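Local atomic coordinates of prephenate dehydrogenase (Aquifex aeolicus, PDB entry 2G5C), a protein that probably catalyses the NAD-dependent oxidative decarboxylation of prephenate to 3-(4-hydroxyphenyl)pyruvate, a step in tyrosine biosynthesis. Residues V66-P71 with R76-K81; K101-L106 with T144-T149. One frame throughout, in Å; residues are numbered along the deposited sequence.

How the contacts relate
From the N terminus, contact 1 comes first: strand 65-68 runs into the loop at Ser69-Pro71, and helix 72-85 folds back on it, so only four residues separate its segments. Contact 2 opens later, on helix 101-110, and closes after strands 114-120 and 140-143, with 37 residues in between. The two are therefore in series, neither nested nor crossed, within the nucleotide-binding domain. Their centres are about 14 Å apart, and the helices meet directly: Arg76 NH2 forms a salt bridge of 2.7 Å with Asp105 OD2, and Ala79 CB packs 3.8 Å from Leu106 CD2. Contact 1 borders NAD, while contact 2 ties helix 101-110 to the loop after strand 140-143.

Contact 1 (V66-P71 with R76-K81); sequences VMLSSP and REIAKK. With NAD (nicotinamide-adenine-dinucleotide), chain E.
In the Rossmann-type nucleotide-binding domain, Leu68, the last residue of strand 65-68, and Ser70 in the loop that follows face Ile78 of helix 72-85, beside the adenine of NAD. The backbones stay well apart, with Leu68 CA and Ile78 CA at 8.9 Å, and the two branches of one isoleucine bridge the distance. Its CG2 meets Leu68 CD2 at 4.5 Å, a loose apolar contact. The other branch carries its CG1 beside the backbone N (chi1 -60°) and continues extended (chi2 177°), which delivers CD1 to within 3.5 Å of Ser70 OG. That hydroxyl has its polar partner outside the two segments, in a hydrogen bond with Thr74 OG1 in the first turn of the helix, so the methyl rests against an oxygen already engaged.

The segments belong to the beta-alpha-beta unit of strand 65-68, helix 72-85 and strand 91-94, and the strand-to-helix turn borders the cofactor. Two side chains of the turn and one of the helix lie on the same side of the adenine. Ser70 CB stands 3.7 Å from NAD C4A, where the two rings join, and Pro71 CD reaches NAD C8A of the five-membered ring at 3.4 Å; both lie against the ring system itself. Ile78 CD1 borders its outer end, beyond the edge of the six-membered ring and 3.5 Å from NAD N1A. Polar recognition on this turn comes from the backbone: hydroxyl O3D of the nicotinamide-side ribose donates a short hydrogen bond of 2.5 Å to Ser70 O. NAD is also hydrogen-bonded by the amides of Phe11 and Met12 and by Asp33 OD1. Val7, at the end of the neighbouring strand 3-7, touches Leu68, Ser70 and Ile78 alike, joining that strand to this packing.

Contact 2 (K101-L106 with T144-T149); sequences KLVYDL and TPTKKT
Val103 and Tyr104, consecutive on helix 101-110, pack against Thr144 and Thr146 in the loop that leaves strand 140-143 of the nucleotide-binding domain's sheet. Two closest approaches define the fit. Val103 CG2 presses on Thr144 OG1 at 3.3 Å, and this buried hydroxyl has no polar partner in the model. One residue along the helix and two along the loop, Thr146 CG2 meets Tyr104 CE1 at 3.5 Å, oblique to the ring; Val103 CG1 lies farther from that methyl, at 4.2 Å. Pro173 at the start of helix 173-201 touches all four side chains.

What sets the methyl of Thr146 is its torsion. With OG1 lodged between the backbone N and the carbonyl carbon (chi1 67°), CG2 is left toward Val103 and Tyr104, while OG1 reaches Glu107 OE2, a turn further along that helix, in a hydrogen bond. The same OG1 takes a weak ST-turn bond of 3.2 Å from Lys148 N, bent to 131°. Phe114 backs Val103 on the sheet side, and Tyr104 OH is held by Glu174 OE1. Within the loop, Thr149 OG1 accepts from the backbone of Thr146, and this shortest of the turn's bonds is nearly straight: Thr146 N to Thr149 OG1, 2.6 Å at 176°.

Contact 1 (V66-P71 with R76-K81)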
ATOM      1  N   VAL A  66       1.202  11.213  34.020  1.00 25.70           N
ATOM      2  CA  VAL A  66       0.655   9.951  33.546  1.00 25.40           C
ATOM      3  C   VAL A  66       0.499   9.881  32.026  1.00 25.02           C
ATOM      4  O   VAL A  66      -0.023  10.803  31.402  1.00 25.10           O
ATOM      5  CB  VAL A  66      -0.713   9.681  34.209  1.00 25.10           C
ATOM      6  CG1 VAL A  66      -1.250   8.325  33.784  1.00 23.80           C
ATOM      7  CG2 VAL A  66      -0.567   9.746  35.728  1.00 23.81           C
HETATM    8  N   MSE A  67       0.955   8.777  31.440  1.00 25.70           N
HETATM    9  CA  MSE A  67       0.859   8.574  29.995  1.00 25.08           C
HETATM   10  C   MSE A  67      -0.022   7.371  29.687  1.00 24.11           C
HETATM   11  O   MSE A  67       0.410   6.226  29.812  1.00 23.63           O
HETATM   12  CB  MSE A  67       2.249   8.354  29.388  1.00 26.13           C
HETATM   13  CG  MSE A  67       2.241   8.057  27.878  1.00 27.46           C
HETATM   14 SE   MSE A  67       1.685   9.569  26.803  1.00 33.75          SE
HETATM   15  CE  MSE A  67       3.287  10.629  26.974  1.00 28.17           C
ATOM     16  N   LEU A  68      -1.264   7.639  29.294  1.00 23.56           N
ATOM     17  CA  LEU A  68      -2.204   6.583  28.954  1.00 22.53           C
ATOM     18  C   LEU A  68      -1.724   5.927  27.659  1.00 23.49           C
ATOM     19  O   LEU A  68      -1.708   6.552  26.590  1.00 21.37           O
ATOM     20  CB  LEU A  68      -3.608   7.169  28.789  1.00 22.14           C
ATOM     21  CG  LEU A  68      -4.148   7.858  30.049  1.00 22.22           C
ATOM     22  CD1 LEU A  68      -5.507   8.460  29.757  1.00 22.04           C
ATOM     23  CD2 LEU A  68      -4.246   6.857  31.190  1.00 19.79           C
ATOM     24  N   SER A  69      -1.328   4.664  27.772  1.00 22.34           N
ATOM     25  CA  SER A  69      -0.801   3.918  26.641  1.00 23.60           C
ATOM     26  C   SER A  69      -1.475   2.564  26.487  1.00 24.14           C
ATOM     27  O   SER A  69      -0.903   1.634  25.923  1.00 25.74           O
ATOM     28  CB  SER A  69       0.702   3.734  26.827  1.00 24.28           C
ATOM     29  OG  SER A  69       1.300   4.967  27.191  1.00 27.69           O
ATOM     30  N   SER A  70      -2.692   2.461  27.006  1.00 24.54           N
ATOM     31  CA  SER A  70      -3.474   1.239  26.916  1.00 23.60           C
ATOM     32  C   SER A  70      -4.488   1.447  25.789  1.00 24.48           C
ATOM     33  O   SER A  70      -4.489   2.490  25.138  1.00 21.42           O
ATOM     34  CB  SER A  70      -4.197   0.990  28.246  1.00 24.38           C
ATOM     35  OG  SER A  70      -4.959   2.125  28.635  1.00 23.70           O
ATOM     36  N   PRO A  71      -5.341   0.451  25.521  1.00 24.46           N
ATOM     37  CA  PRO A  71      -6.320   0.643  24.446  1.00 25.49           C
ATOM     38  C   PRO A  71      -7.245   1.827  24.739  1.00 27.30           C
ATOM     39  O   PRO A  71      -7.669   2.031  25.880  1.00 27.84           O
ATOM     40  CB  PRO A  71      -7.055  -0.692  24.418  1.00 26.96           C
ATOM     41  CG  PRO A  71      -5.955  -1.663  24.761  1.00 25.97           C
ATOM     42  CD  PRO A  71      -5.269  -0.965  25.920  1.00 25.64           C
ATOM     43  N   ARG A  76     -11.564   5.849  29.347  1.00 29.32           N
ATOM     44  CA  ARG A  76     -12.649   6.368  30.173  1.00 32.29           C
ATOM     45  C   ARG A  76     -12.766   5.683  31.536  1.00 33.08           C
ATOM     46  O   ARG A  76     -12.930   6.356  32.557  1.00 33.93           O
ATOM     47  CB  ARG A  76     -13.976   6.284  29.412  1.00 32.83           C
ATOM     48  CG  ARG A  76     -14.049   7.216  28.205  1.00 33.32           C
ATOM     49  CD  ARG A  76     -15.407   7.140  27.523  1.00 36.47           C
ATOM     50  NE  ARG A  76     -15.537   8.067  26.396  1.00 38.09           N
ATOM     51  CZ  ARG A  76     -14.935   7.921  25.218  1.00 37.74           C
ATOM     52  NH1 ARG A  76     -14.147   6.883  24.989  1.00 38.01           N
ATOM     53  NH2 ARG A  76     -15.130   8.817  24.261  1.00 38.09           N
ATOM     54  N   GLU A  77     -12.672   4.357  31.557  1.00 33.75           N
ATOM     55  CA  GLU A  77     -12.765   3.600  32.805  1.00 35.01           C
ATOM     56  C   GLU A  77     -11.590   3.885  33.736  1.00 33.98           C
ATOM     57  O   GLU A  77     -11.771   4.058  34.940  1.00 34.70           O
ATOM     58  CB  GLU A  77     -12.825   2.098  32.511  1.00 38.44           C
ATOM     59  CG  GLU A  77     -11.686   1.602  31.633  1.00 44.51           C
ATOM     60  CD  GLU A  77     -11.722   0.103  31.401  1.00 47.66           C
ATOM     61  OE1 GLU A  77     -11.377  -0.650  32.335  1.00 48.40           O
ATOM     62  OE2 GLU A  77     -12.099  -0.317  30.282  1.00 49.24           O
ATOM     63  N   ILE A  78     -10.386   3.926  33.175  1.00 32.47           N
ATOM     64  CA  ILE A  78      -9.177   4.188  33.952  1.00 31.94           C
ATOM     65  C   ILE A  78      -9.148   5.628  34.478  1.00 32.46           C
ATOM     66  O   ILE A  78      -8.795   5.872  35.638  1.00 32.47           O
ATOM     67  CB  ILE A  78      -7.906   3.933  33.094  1.00 32.34           C
ATOM     68  CG1 ILE A  78      -7.878   2.476  32.626  1.00 31.80           C
ATOM     69  CG2 ILE A  78      -6.652   4.235  33.898  1.00 31.34           C
ATOM     70  CD1 ILE A  78      -6.710   2.145  31.716  1.00 31.45           C
ATOM     71  N   ALA A  79      -9.529   6.577  33.627  1.00 30.49           N
ATOM     72  CA  ALA A  79      -9.534   7.986  34.009  1.00 31.86           C
ATOM     73  C   ALA A  79     -10.407   8.236  35.236  1.00 31.98           C
ATOM     74  O   ALA A  79     -10.016   8.970  36.146  1.00 32.23           O
ATOM     75  CB  ALA A  79     -10.019   8.849  32.837  1.00 31.23           C
ATOM     76  N   LYS A  80     -11.589   7.627  35.253  1.00 33.33           N
ATOM     77  CA  LYS A  80     -12.518   7.793  36.362  1.00 35.58           C
ATOM     78  C   LYS A  80     -11.910   7.312  37.675  1.00 36.29           C
ATOM     79  O   LYS A  80     -12.140   7.908  38.727  1.00 35.91           O
ATOM     80  CB  LYS A  80     -13.822   7.039  36.084  1.00 37.68           C
ATOM     81  CG  LYS A  80     -14.534   7.504  34.824  1.00 42.75           C
ATOM     82  CD  LYS A  80     -15.895   6.846  34.665  1.00 46.50           C
ATOM     83  CE  LYS A  80     -16.931   7.490  35.578  1.00 48.46           C
ATOM     84  NZ  LYS A  80     -17.207   8.902  35.178  1.00 48.74           N
ATOM     85  N   LYS A  81     -11.136   6.236  37.621  1.00 35.86           N
ATOM     86  CA  LYS A  81     -10.509   5.733  38.830  1.00 35.68           C
ATOM     87  C   LYS A  81      -9.373   6.666  39.223  1.00 34.83           C
ATOM     88  O   LYS A  81      -9.211   7.002  40.395  1.00 34.19           O
ATOM     89  CB  LYS A  81      -9.978   4.317  38.614  1.00 36.90           C
ATOM     90  CG  LYS A  81     -11.059   3.303  38.291  1.00 38.56           C
ATOM     91  CD  LYS A  81     -10.666   1.922  38.777  1.00 41.56           C
ATOM     92  CE  LYS A  81     -11.617   0.856  38.260  1.00 44.48           C
ATOM     93  NZ  LYS A  81     -11.525   0.713  36.778  1.00 45.02           N
TER
HETATM   94  PA  NAD E3686       0.109  -3.132  23.072  1.00 33.72           P
HETATM   95  O1A NAD E3686       1.530  -3.361  22.766  1.00 31.02           O
HETATM   96  O2A NAD E3686      -0.828  -4.290  22.804  1.00 30.42           O
HETATM   97  O5B NAD E3686       0.046  -2.668  24.594  1.00 32.16           O
HETATM   98  C5B NAD E3686      -1.188  -2.384  25.187  1.00 31.31           C
HETATM   99  C4B NAD E3686      -1.091  -2.652  26.678  1.00 28.47           C
HETATM  100  O4B NAD E3686      -2.374  -2.380  27.176  1.00 30.43           O
HETATM  101  C3B NAD E3686      -0.813  -4.135  27.015  1.00 30.82           C
HETATM  102  O3B NAD E3686       0.384  -4.302  27.763  1.00 29.46           O
HETATM  103  C2B NAD E3686      -2.087  -4.566  27.747  1.00 31.01           C
HETATM  104  O2B NAD E3686      -1.931  -5.571  28.726  1.00 30.47           O
HETATM  105  C1B NAD E3686      -2.536  -3.225  28.277  1.00 30.12           C
HETATM  106  N9A NAD E3686      -3.925  -3.061  28.742  1.00 30.09           N
HETATM  107  C8A NAD E3686      -5.094  -3.518  28.181  1.00 27.82           C
HETATM  108  N7A NAD E3686      -6.123  -3.126  28.952  1.00 30.08           N
HETATM  109  C5A NAD E3686      -5.635  -2.422  29.999  1.00 30.74           C
HETATM  110  C6A NAD E3686      -6.212  -1.777  31.103  1.00 28.94           C
HETATM  111  N6A NAD E3686      -7.520  -1.776  31.284  1.00 30.57           N
HETATM  112  N1A NAD E3686      -5.393  -1.124  32.027  1.00 30.91           N
HETATM  113  C2A NAD E3686      -4.008  -1.107  31.862  1.00 30.49           C
HETATM  114  N3A NAD E3686      -3.429  -1.743  30.772  1.00 33.27           N
HETATM  115  C4A NAD E3686      -4.241  -2.383  29.867  1.00 30.27           C
HETATM  116  O3  NAD E3686      -0.474  -1.830  22.271  1.00 33.51           O
HETATM  117  PN  NAD E3686       0.388  -0.582  21.741  1.00 35.85           P
HETATM  118  O1N NAD E3686       1.485  -0.333  22.695  1.00 33.26           O
HETATM  119  O2N NAD E3686       0.787  -0.871  20.336  1.00 36.82           O
HETATM  120  O5D NAD E3686      -0.597   0.696  21.680  1.00 39.31           O
HETATM  121  C5D NAD E3686      -1.171   1.243  22.852  1.00 37.72           C
HETATM  122  C4D NAD E3686      -1.978   2.531  22.575  1.00 36.50           C
HETATM  123  O4D NAD E3686      -1.244   3.384  21.711  1.00 37.28           O
HETATM  124  C3D NAD E3686      -3.373   2.399  21.950  1.00 37.26           C
HETATM  125  O3D NAD E3686      -4.291   3.181  22.718  1.00 36.27           O
HETATM  126  C2D NAD E3686      -3.249   2.928  20.529  1.00 37.35           C
HETATM  127  O2D NAD E3686      -4.429   3.584  20.074  1.00 34.62           O
HETATM  128  C1D NAD E3686      -2.023   3.834  20.621  1.00 36.28           C
HETATM  129  N1N NAD E3686      -1.141   3.898  19.414  1.00 37.05           N
HETATM  130  C2N NAD E3686      -0.668   2.703  18.877  1.00 37.34           C
HETATM  131  C3N NAD E3686       0.160   2.725  17.747  1.00 38.73           C
HETATM  132  C7N NAD E3686       0.662   1.428  17.183  1.00 39.37           C
HETATM  133  O7N NAD E3686       1.468   1.486  16.080  1.00 41.08           O
HETATM  134  N7N NAD E3686       0.368   0.247  17.695  1.00 39.82           N
HETATM  135  C4N NAD E3686       0.502   3.979  17.168  1.00 38.80           C
HETATM  136  C5N NAD E3686       0.015   5.185  17.721  1.00 37.80           C
HETATM  137  C6N NAD E3686      -0.814   5.129  18.855  1.00 38.49           C

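Contact 2 (K101-L106 with T144-T149)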
ATOM      1  N   LYS A 101     -14.137  13.237  20.433  1.00 29.16           N
ATOM      2  CA  LYS A 101     -14.956  13.193  21.639  1.00 31.91           C
ATOM      3  C   LYS A 101     -14.215  12.681  22.872  1.00 32.17           C
ATOM      4  O   LYS A 101     -14.509  13.091  23.998  1.00 31.98           O
ATOM      5  CB  LYS A 101     -16.198  12.334  21.402  1.00 35.29           C
ATOM      6  CG  LYS A 101     -17.186  12.370  22.554  1.00 38.33           C
ATOM      7  CD  LYS A 101     -18.479  11.654  22.206  1.00 41.71           C
ATOM      8  CE  LYS A 101     -19.528  11.879  23.286  1.00 44.34           C
ATOM      9  NZ  LYS A 101     -19.838  13.331  23.463  1.00 43.62           N
ATOM     10  N   LEU A 102     -13.258  11.786  22.656  1.00 30.65           N
ATOM     11  CA  LEU A 102     -12.484  11.221  23.754  1.00 29.72           C
ATOM     12  C   LEU A 102     -11.790  12.295  24.580  1.00 29.33           C
ATOM     13  O   LEU A 102     -11.670  12.173  25.797  1.00 29.07           O
ATOM     14  CB  LEU A 102     -11.431  10.255  23.215  1.00 29.67           C
ATOM     15  CG  LEU A 102     -10.435   9.733  24.250  1.00 30.00           C
ATOM     16  CD1 LEU A 102     -11.132   8.743  25.182  1.00 28.12           C
ATOM     17  CD2 LEU A 102      -9.266   9.066  23.541  1.00 30.98           C
ATOM     18  N   VAL A 103     -11.321  13.344  23.915  1.00 28.89           N
ATOM     19  CA  VAL A 103     -10.627  14.416  24.608  1.00 28.36           C
ATOM     20  C   VAL A 103     -11.539  15.182  25.556  1.00 28.98           C
ATOM     21  O   VAL A 103     -11.130  15.523  26.661  1.00 28.91           O
ATOM     22  CB  VAL A 103      -9.990  15.409  23.615  1.00 27.42           C
ATOM     23  CG1 VAL A 103      -9.425  16.604  24.364  1.00 26.15           C
ATOM     24  CG2 VAL A 103      -8.881  14.718  22.836  1.00 26.79           C
ATOM     25  N   TYR A 104     -12.769  15.446  25.128  1.00 29.29           N
ATOM     26  CA  TYR A 104     -13.717  16.175  25.963  1.00 32.33           C
ATOM     27  C   TYR A 104     -14.212  15.320  27.121  1.00 32.76           C
ATOM     28  O   TYR A 104     -14.449  15.829  28.218  1.00 31.68           O
ATOM     29  CB  TYR A 104     -14.901  16.663  25.122  1.00 33.68           C
ATOM     30  CG  TYR A 104     -14.481  17.562  23.977  1.00 33.41           C
ATOM     31  CD1 TYR A 104     -13.823  18.768  24.218  1.00 33.92           C
ATOM     32  CD2 TYR A 104     -14.710  17.190  22.654  1.00 34.25           C
ATOM     33  CE1 TYR A 104     -13.397  19.579  23.170  1.00 33.34           C
ATOM     34  CE2 TYR A 104     -14.288  17.995  21.597  1.00 33.77           C
ATOM     35  CZ  TYR A 104     -13.631  19.185  21.863  1.00 33.66           C
ATOM     36  OH  TYR A 104     -13.190  19.971  20.823  1.00 34.22           O
ATOM     37  N   ASP A 105     -14.368  14.020  26.886  1.00 32.84           N
ATOM     38  CA  ASP A 105     -14.823  13.136  27.950  1.00 34.41           C
ATOM     39  C   ASP A 105     -13.742  13.015  29.017  1.00 34.33           C
ATOM     40  O   ASP A 105     -14.042  12.984  30.214  1.00 34.40           O
ATOM     41  CB  ASP A 105     -15.172  11.744  27.409  1.00 36.00           C
ATOM     42  CG  ASP A 105     -16.332  11.768  26.437  1.00 37.48           C
ATOM     43  OD1 ASP A 105     -17.220  12.632  26.590  1.00 39.39           O
ATOM     44  OD2 ASP A 105     -16.365  10.916  25.525  1.00 40.97           O
ATOM     45  N   LEU A 106     -12.485  12.949  28.587  1.00 32.85           N
ATOM     46  CA  LEU A 106     -11.384  12.840  29.533  1.00 33.61           C
ATOM     47  C   LEU A 106     -11.210  14.131  30.327  1.00 34.32           C
ATOM     48  O   LEU A 106     -10.837  14.090  31.503  1.00 32.84           O
ATOM     49  CB  LEU A 106     -10.083  12.466  28.810  1.00 34.52           C
ATOM     50  CG  LEU A 106     -10.080  11.056  28.200  1.00 35.39           C
ATOM     51  CD1 LEU A 106      -8.703  10.731  27.630  1.00 36.19           C
ATOM     52  CD2 LEU A 106     -10.453  10.034  29.266  1.00 34.63           C
ATOM     53  N   THR A 144      -3.864  17.908  21.129  1.00 25.98           N
ATOM     54  CA  THR A 144      -5.158  18.504  20.839  1.00 26.79           C
ATOM     55  C   THR A 144      -5.696  19.330  22.002  1.00 27.87           C
ATOM     56  O   THR A 144      -6.597  18.904  22.726  1.00 27.74           O
ATOM     57  CB  THR A 144      -6.194  17.422  20.457  1.00 25.72           C
ATOM     58  OG1 THR A 144      -6.370  16.513  21.547  1.00 25.22           O
ATOM     59  CG2 THR A 144      -5.717  16.643  19.237  1.00 25.50           C
ATOM     60  N   PRO A 145      -5.141  20.531  22.197  1.00 29.11           N
ATOM     61  CA  PRO A 145      -5.610  21.381  23.291  1.00 31.70           C
ATOM     62  C   PRO A 145      -6.964  22.001  22.956  1.00 34.02           C
ATOM     63  O   PRO A 145      -7.320  22.157  21.785  1.00 32.51           O
ATOM     64  CB  PRO A 145      -4.506  22.423  23.407  1.00 30.98           C
ATOM     65  CG  PRO A 145      -4.080  22.592  21.984  1.00 31.08           C
ATOM     66  CD  PRO A 145      -4.009  21.157  21.491  1.00 29.00           C
ATOM     67  N   THR A 146      -7.721  22.330  23.993  1.00 35.91           N
ATOM     68  CA  THR A 146      -9.028  22.953  23.836  1.00 37.60           C
ATOM     69  C   THR A 146      -9.005  24.253  24.634  1.00 39.21           C
ATOM     70  O   THR A 146      -7.937  24.719  25.041  1.00 38.28           O
ATOM     71  CB  THR A 146     -10.152  22.063  24.392  1.00 37.03           C
ATOM     72  OG1 THR A 146     -10.015  21.956  25.815  1.00 38.06           O
ATOM     73  CG2 THR A 146     -10.089  20.678  23.772  1.00 36.73           C
ATOM     74  N   LYS A 147     -10.177  24.833  24.868  1.00 40.97           N
ATOM     75  CA  LYS A 147     -10.247  26.077  25.624  1.00 42.45           C
ATOM     76  C   LYS A 147     -10.068  25.796  27.114  1.00 41.19           C
ATOM     77  O   LYS A 147      -9.541  26.628  27.849  1.00 41.25           O
ATOM     78  CB  LYS A 147     -11.586  26.778  25.376  1.00 43.48           C
ATOM     79  CG  LYS A 147     -11.641  28.204  25.907  1.00 47.20           C
ATOM     80  CD  LYS A 147     -12.929  28.900  25.487  1.00 50.66           C
ATOM     81  CE  LYS A 147     -12.950  30.361  25.925  1.00 51.53           C
ATOM     82  NZ  LYS A 147     -14.172  31.058  25.436  1.00 52.62           N
ATOM     83  N   LYS A 148     -10.498  24.614  27.549  1.00 40.32           N
ATOM     84  CA  LYS A 148     -10.388  24.220  28.951  1.00 39.91           C
ATOM     85  C   LYS A 148      -8.997  23.690  29.289  1.00 40.03           C
ATOM     86  O   LYS A 148      -8.689  23.438  30.454  1.00 39.22           O
ATOM     87  CB  LYS A 148     -11.425  23.145  29.281  1.00 41.08           C
ATOM     88  CG  LYS A 148     -12.856  23.547  28.973  1.00 43.51           C
ATOM     89  CD  LYS A 148     -13.835  22.467  29.401  1.00 45.53           C
ATOM     90  CE  LYS A 148     -15.266  22.847  29.046  1.00 46.45           C
ATOM     91  NZ  LYS A 148     -16.246  21.836  29.532  1.00 47.47           N
ATOM     92  N   THR A 149      -8.162  23.520  28.268  1.00 39.72           N
ATOM     93  CA  THR A 149      -6.807  23.010  28.462  1.00 39.49           C
ATOM     94  C   THR A 149      -5.936  23.978  29.254  1.00 40.41           C
ATOM     95  O   THR A 149      -5.986  25.189  29.045  1.00 39.69           O
ATOM     96  CB  THR A 149      -6.122  22.721  27.110  1.00 38.09           C
ATOM     97  OG1 THR A 149      -6.889  21.751  26.386  1.00 36.76           O
ATOM     98  CG2 THR A 149      -4.720  22.180  27.328  1.00 37.97           C
TER